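Long-range contacts in [4Fe-4S]-dependent U34-ARNt thiolase (Methanococcus maripaludis, PDB 6SCY), which probably transfers sulfur to the wobble uridine of tRNA, using a [4Fe-4S] cluster and probably ATP: residues Lys51-Leu56 with Asp163-Gly168; Ile82-Asn87 with Lys151-Val156. All blocks are in the same frame, centred on the assembly; numbering follows the deposited sequence.

Contact 1 (Lys51-Leu56 with Asp163-Gly168); sequences KVAMGL and DFLAIG
Val-52, Ala-53 and Met-54 pair with Phe-164, Leu-165 and Ala-166 in parallel strands 51-55 and 164-167, and Asp-163, just before the second strand, extends the bonding to Lys-51. The axes of these short segments approach to 4.5 Å, turned by 33°. Asp-163 N gives to Lys-51 O, Ala-53 N to Phe-164 O, Ala-166 N to Ala-53 O at 2.9 Å with a nearly straight N-H...O angle of 172°, and Gly-55 N to Ala-166 O. Ala-53 thus bonds through both its N and its O. The one side-chain bond lies at the start of the pair: Asp-163 OD2 takes Lys-51 N at 3.0 Å through its anti lone pair, and with CG beside its own backbone N (chi1 -64°) the carboxylate reaches the amide of Lys-51. Lys-51 NZ instead reaches Glu-160 O.

The apolar contacts divide between the two faces of the sheet. On one, Val-52 CG1 touches Ala-166 CB at 3.9 Å, while its CG2 comes to Phe-164 CB at 4.1 Å and meets the phenyl ring at its edge. Met-54 CB meets Ala-166 CB at 3.8 Å on this same face, which helix 60-75 covers. Cutting Val-52 back to an alanine removes both methyls and would probably open a gap beside Phe-164 and Ala-166. On the other face Ala-53 CB and Leu-165 CD1 are 4.4 Å apart, toward helix 141-159.

Strand 51-55 running into the glycine- and serine-rich PP-loop is the hallmark of the PP-loop ATPases of the HUP class; Gly-55, Leu-56 and Gly-168 are predicted to bind ATP.

Contact 2 (Ile82-Asn87 with Lys151-Val156); sequences IAIMVN and KILNRV
Ile-84 overlaps Leu-153 and Val-156 of the helix, and all its side-chain carbons take part. Its CD1 meets Val-156 CG2 tip to tip at 3.5 Å, and its CG2 lies 3.7 Å from the same methyl, so Val-156 CG2 faces both branches of the isoleucine. With CG1 beside the backbone N and CG2 anti to that nitrogen (chi1 -41°), the two branches spread toward the helix. Leu-153 runs past Ile-84 in the opposite direction: its CD2 comes to Ile-84 CB at 3.8 Å and also approaches CG2 and CD1 of that residue.

Val-86, two residues further along the strand, points to the helix as well and divides its methyls between two partners. Its CG2 touches Leu-153 CD2 at 3.9 Å, and its CG1 meets Ile-152 CG2 at 4.1 Å, the two valine contacts both being made at a slant. Leu-153 CD2 is therefore shared by Ile-84 and Val-86 and links the two strand side chains through one methyl. No hydrogen bond crosses the interface: the contacts join branched aliphatic groups, and the segment axes come no nearer than 9.8 Å, with the helix running roughly against the strand at 143°. Val-86 is also predicted to bind ATP, and its side chain lies about 9 Å from the bound [4Fe-4S] cluster.

Helix 141-159 packs on one face of the parallel sheet. Beside this contact Ile-152 and Val-156 also pack on Val-115 of strand 111-116, and Ile-84 touches Ala-53 of strand 51-55; on the opposite face Met-85 lies against Ile-98 and Ala-101 of helix 95-108.

In the fold
Both contacts belong to the same parallel sheet, in which strand 51-55 sits between strands 80-87 and 164-167. Contact 1 is partly buried and joins two strands edge by edge, chiefly through backbone hydrogen bonds; its Asp-163 end is exposed. Contact 2 is buried and wholly aliphatic, setting a helix on the face of the sheet. Their centres are 9 Å apart, and they meet directly where Met-54 O probably accepts a hydrogen bond from Ile-84 N, 2.9 Å away. Helix 141-159 leads along the chain into strand 164-167, so the element that packs on the sheet in contact 2 is followed by the strand that contact 1 places within it.

Contact 1 (Lys51-Leu56 with Asp163-Gly168)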
loop_
_atom_site.group_PDB
_atom_site.type_symbol
_atom_site.label_atom_id
_atom_site.label_comp_id
_atom_site.label_asym_id
_atom_site.label_seq_id
_atom_site.Cartn_x
_atom_site.Cartn_y
_atom_site.Cartn_z
ATOM N N LYS A 51 -26.685 23.453 -3.577
ATOM C CA LYS A 51 -26.773 23.503 -2.116
ATOM C C LYS A 51 -25.751 22.510 -1.541
ATOM O O LYS A 51 -25.766 21.338 -1.930
ATOM C CB LYS A 51 -28.211 23.126 -1.692
ATOM C CG LYS A 51 -28.523 23.319 -0.221
ATOM C CD LYS A 51 -29.923 22.848 0.095
ATOM C CE LYS A 51 -30.855 23.988 0.416
ATOM N NZ LYS A 51 -32.102 23.496 1.054
ATOM N N VAL A 52 -24.849 22.970 -0.652
ATOM C CA VAL A 52 -23.837 22.078 -0.065
ATOM C C VAL A 52 -23.962 21.987 1.443
ATOM O O VAL A 52 -23.756 22.977 2.142
ATOM C CB VAL A 52 -22.380 22.403 -0.493
ATOM C CG1 VAL A 52 -21.374 21.499 0.216
ATOM C CG2 VAL A 52 -22.203 22.308 -2.003
ATOM N N ALA A 53 -24.281 20.786 1.938
ATOM C CA ALA A 53 -24.354 20.462 3.360
ATOM C C ALA A 53 -22.927 20.165 3.772
ATOM O O ALA A 53 -22.156 19.680 2.944
ATOM C CB ALA A 53 -25.204 19.223 3.566
ATOM N N MET A 54 -22.549 20.461 5.014
ATOM C CA MET A 54 -21.177 20.197 5.424
ATOM C C MET A 54 -21.072 19.733 6.852
ATOM O O MET A 54 -21.528 20.422 7.761
ATOM C CB MET A 54 -20.231 21.379 5.137
ATOM C CG MET A 54 -20.754 22.711 5.545
ATOM S SD MET A 54 -19.500 23.974 5.325
ATOM C CE MET A 54 -20.216 25.243 6.279
ATOM N N GLY A 55 -20.498 18.549 7.026
ATOM C CA GLY A 55 -20.290 17.938 8.330
ATOM C C GLY A 55 -19.238 18.693 9.111
ATOM O O GLY A 55 -18.050 18.613 8.791
ATOM N N LEU A 56 -19.691 19.467 10.111
ATOM C CA LEU A 56 -18.859 20.271 11.001
ATOM C C LEU A 56 -18.740 19.606 12.370
ATOM O O LEU A 56 -19.745 19.130 12.919
ATOM C CB LEU A 56 -19.457 21.667 11.152
ATOM C CG LEU A 56 -18.828 22.749 10.315
ATOM C CD1 LEU A 56 -19.287 22.665 8.888
ATOM C CD2 LEU A 56 -19.147 24.107 10.883
ATOM N N ASP A 163 -27.061 18.922 -2.702
ATOM C CA ASP A 163 -26.410 18.329 -3.864
ATOM C C ASP A 163 -25.124 17.586 -3.473
ATOM O O ASP A 163 -24.802 16.553 -4.068
ATOM C CB ASP A 163 -26.151 19.405 -4.931
ATOM C CG ASP A 163 -27.435 19.985 -5.481
ATOM O OD1 ASP A 163 -28.184 19.236 -6.147
ATOM O OD2 ASP A 163 -27.698 21.181 -5.237
ATOM N N PHE A 164 -24.401 18.109 -2.468
ATOM C CA PHE A 164 -23.152 17.525 -1.989
ATOM C C PHE A 164 -23.045 17.566 -0.468
ATOM O O PHE A 164 -23.644 18.432 0.181
ATOM C CB PHE A 164 -21.946 18.237 -2.617
ATOM C CG PHE A 164 -21.891 18.195 -4.122
ATOM C CD1 PHE A 164 -21.472 17.048 -4.787
ATOM C CD2 PHE A 164 -22.244 19.306 -4.877
ATOM C CE1 PHE A 164 -21.417 17.010 -6.181
ATOM C CE2 PHE A 164 -22.185 19.269 -6.273
ATOM C CZ PHE A 164 -21.771 18.120 -6.914
ATOM N N LEU A 165 -22.276 16.621 0.095
ATOM C CA LEU A 165 -21.986 16.544 1.522
ATOM C C LEU A 165 -20.470 16.736 1.664
ATOM O O LEU A 165 -19.698 15.859 1.279
ATOM C CB LEU A 165 -22.473 15.204 2.121
ATOM C CG LEU A 165 -22.063 14.859 3.562
ATOM C CD1 LEU A 165 -22.835 15.670 4.587
ATOM C CD2 LEU A 165 -22.280 13.390 3.835
ATOM N N ALA A 166 -20.051 17.918 2.146
ATOM C CA ALA A 166 -18.644 18.253 2.321
ATOM C C ALA A 166 -18.098 17.726 3.649
ATOM O O ALA A 166 -18.695 17.966 4.696
ATOM C CB ALA A 166 -18.443 19.751 2.204
ATOM N N ILE A 167 -16.990 16.958 3.591
ATOM C CA ILE A 167 -16.310 16.351 4.745
ATOM C C ILE A 167 -14.882 16.911 4.829
ATOM O O ILE A 167 -14.188 16.983 3.817
ATOM C CB ILE A 167 -16.350 14.782 4.712
ATOM C CG1 ILE A 167 -17.737 14.210 4.324
ATOM C CG2 ILE A 167 -15.854 14.168 6.020
ATOM C CD1 ILE A 167 -18.851 14.398 5.319
ATOM N N GLY A 168 -14.477 17.313 6.032
ATOM C CA GLY A 168 -13.174 17.915 6.301
ATOM C C GLY A 168 -11.989 16.972 6.419
ATOM O O GLY A 168 -11.203 17.088 7.366
#

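Contact 2 (Ile82-Asn87 with Lys151-Val156)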
loop_
_atom_site.group_PDB
_atom_site.type_symbol
_atom_site.label_atom_id
_atom_site.label_comp_id
_atom_site.label_asym_id
_atom_site.label_seq_id
_atom_site.Cartn_x
_atom_site.Cartn_y
_atom_site.Cartn_z
ATOM N N ILE A 82 -25.183 24.736 4.131
ATOM C CA ILE A 82 -25.776 24.344 5.411
ATOM C C ILE A 82 -24.736 23.547 6.198
ATOM O O ILE A 82 -24.058 22.711 5.614
ATOM C CB ILE A 82 -27.103 23.538 5.223
ATOM C CG1 ILE A 82 -28.024 24.183 4.177
ATOM C CG2 ILE A 82 -27.856 23.355 6.561
ATOM C CD1 ILE A 82 -29.041 23.217 3.566
ATOM N N ALA A 83 -24.606 23.795 7.513
ATOM C CA ALA A 83 -23.663 23.067 8.368
ATOM C C ALA A 83 -24.407 22.111 9.274
ATOM O O ALA A 83 -25.403 22.498 9.878
ATOM C CB ALA A 83 -22.839 24.036 9.196
ATOM N N ILE A 84 -23.948 20.863 9.354
ATOM C CA ILE A 84 -24.572 19.845 10.201
ATOM C C ILE A 84 -23.605 19.372 11.273
ATOM O O ILE A 84 -22.529 18.852 10.952
ATOM C CB ILE A 84 -25.170 18.635 9.427
ATOM C CG1 ILE A 84 -25.902 19.039 8.132
ATOM C CG2 ILE A 84 -26.071 17.806 10.348
ATOM C CD1 ILE A 84 -25.660 18.074 6.982
ATOM N N MET A 85 -24.020 19.519 12.545
ATOM C CA MET A 85 -23.256 19.066 13.705
ATOM C C MET A 85 -23.968 17.847 14.289
ATOM O O MET A 85 -25.169 17.920 14.567
ATOM C CB MET A 85 -23.137 20.174 14.760
ATOM C CG MET A 85 -22.304 21.351 14.320
ATOM S SD MET A 85 -23.316 22.566 13.460
ATOM C CE MET A 85 -22.398 24.018 13.785
ATOM N N VAL A 86 -23.247 16.726 14.455
ATOM C CA VAL A 86 -23.850 15.496 14.973
ATOM C C VAL A 86 -23.351 15.182 16.387
ATOM O O VAL A 86 -22.222 14.723 16.540
ATOM C CB VAL A 86 -23.702 14.286 14.003
ATOM C CG1 VAL A 86 -24.574 13.121 14.443
ATOM C CG2 VAL A 86 -24.029 14.669 12.564
ATOM N N ASN A 87 -24.171 15.436 17.419
ATOM C CA ASN A 87 -23.786 15.104 18.792
ATOM C C ASN A 87 -24.015 13.614 18.988
ATOM O O ASN A 87 -25.162 13.158 19.050
ATOM C CB ASN A 87 -24.557 15.927 19.836
ATOM C CG ASN A 87 -24.405 15.433 21.262
ATOM O OD1 ASN A 87 -23.324 15.030 21.716
ATOM N ND2 ASN A 87 -25.501 15.455 21.999
ATOM N N LYS A 151 -24.429 7.678 7.879
ATOM C CA LYS A 151 -25.829 7.432 7.546
ATOM C C LYS A 151 -26.740 8.574 8.027
ATOM O O LYS A 151 -27.707 8.902 7.335
ATOM C CB LYS A 151 -26.288 6.060 8.068
ATOM C CG LYS A 151 -27.547 5.538 7.377
ATOM C CD LYS A 151 -27.572 4.015 7.211
ATOM C CE LYS A 151 -28.965 3.484 6.922
ATOM N NZ LYS A 151 -29.536 3.999 5.642
ATOM N N ILE A 152 -26.410 9.199 9.186
ATOM C CA ILE A 152 -27.149 10.336 9.759
ATOM C C ILE A 152 -26.944 11.539 8.840
ATOM O O ILE A 152 -27.929 12.164 8.433
ATOM C CB ILE A 152 -26.737 10.650 11.232
ATOM C CG1 ILE A 152 -26.937 9.448 12.202
ATOM C CG2 ILE A 152 -27.414 11.906 11.772
ATOM C CD1 ILE A 152 -28.184 8.542 12.039
ATOM N N LEU A 153 -25.658 11.826 8.483
ATOM C CA LEU A 153 -25.265 12.919 7.589
ATOM C C LEU A 153 -25.881 12.796 6.209
ATOM O O LEU A 153 -26.186 13.816 5.595
ATOM C CB LEU A 153 -23.745 13.067 7.471
ATOM C CG LEU A 153 -23.022 13.885 8.537
ATOM C CD1 LEU A 153 -21.580 14.122 8.126
ATOM C CD2 LEU A 153 -23.684 15.235 8.762
ATOM N N ASN A 154 -26.061 11.558 5.720
ATOM C CA ASN A 154 -26.669 11.282 4.421
ATOM C C ASN A 154 -28.163 11.553 4.491
ATOM O O ASN A 154 -28.723 12.111 3.553
ATOM C CB ASN A 154 -26.377 9.839 3.979
ATOM C CG ASN A 154 -27.056 9.402 2.702
ATOM O OD1 ASN A 154 -26.766 9.877 1.599
ATOM N ND2 ASN A 154 -27.973 8.466 2.834
ATOM N N ARG A 155 -28.797 11.183 5.616
ATOM C CA ARG A 155 -30.229 11.368 5.807
ATOM C C ARG A 155 -30.604 12.813 6.141
ATOM O O ARG A 155 -31.749 13.195 5.892
ATOM C CB ARG A 155 -30.806 10.369 6.819
ATOM C CG ARG A 155 -31.542 9.208 6.143
ATOM C CD ARG A 155 -32.152 8.237 7.146
ATOM N NE ARG A 155 -33.066 7.280 6.516
ATOM C CZ ARG A 155 -34.373 7.479 6.351
ATOM N NH1 ARG A 155 -34.937 8.613 6.752
ATOM N NH2 ARG A 155 -35.124 6.548 5.776
ATOM N N VAL A 156 -29.663 13.621 6.679
ATOM C CA VAL A 156 -29.925 15.043 6.946
ATOM C C VAL A 156 -29.764 15.847 5.657
ATOM O O VAL A 156 -30.503 16.808 5.443
ATOM C CB VAL A 156 -29.156 15.651 8.146
ATOM C CG1 VAL A 156 -29.718 15.136 9.455
ATOM C CG2 VAL A 156 -27.670 15.384 8.076
#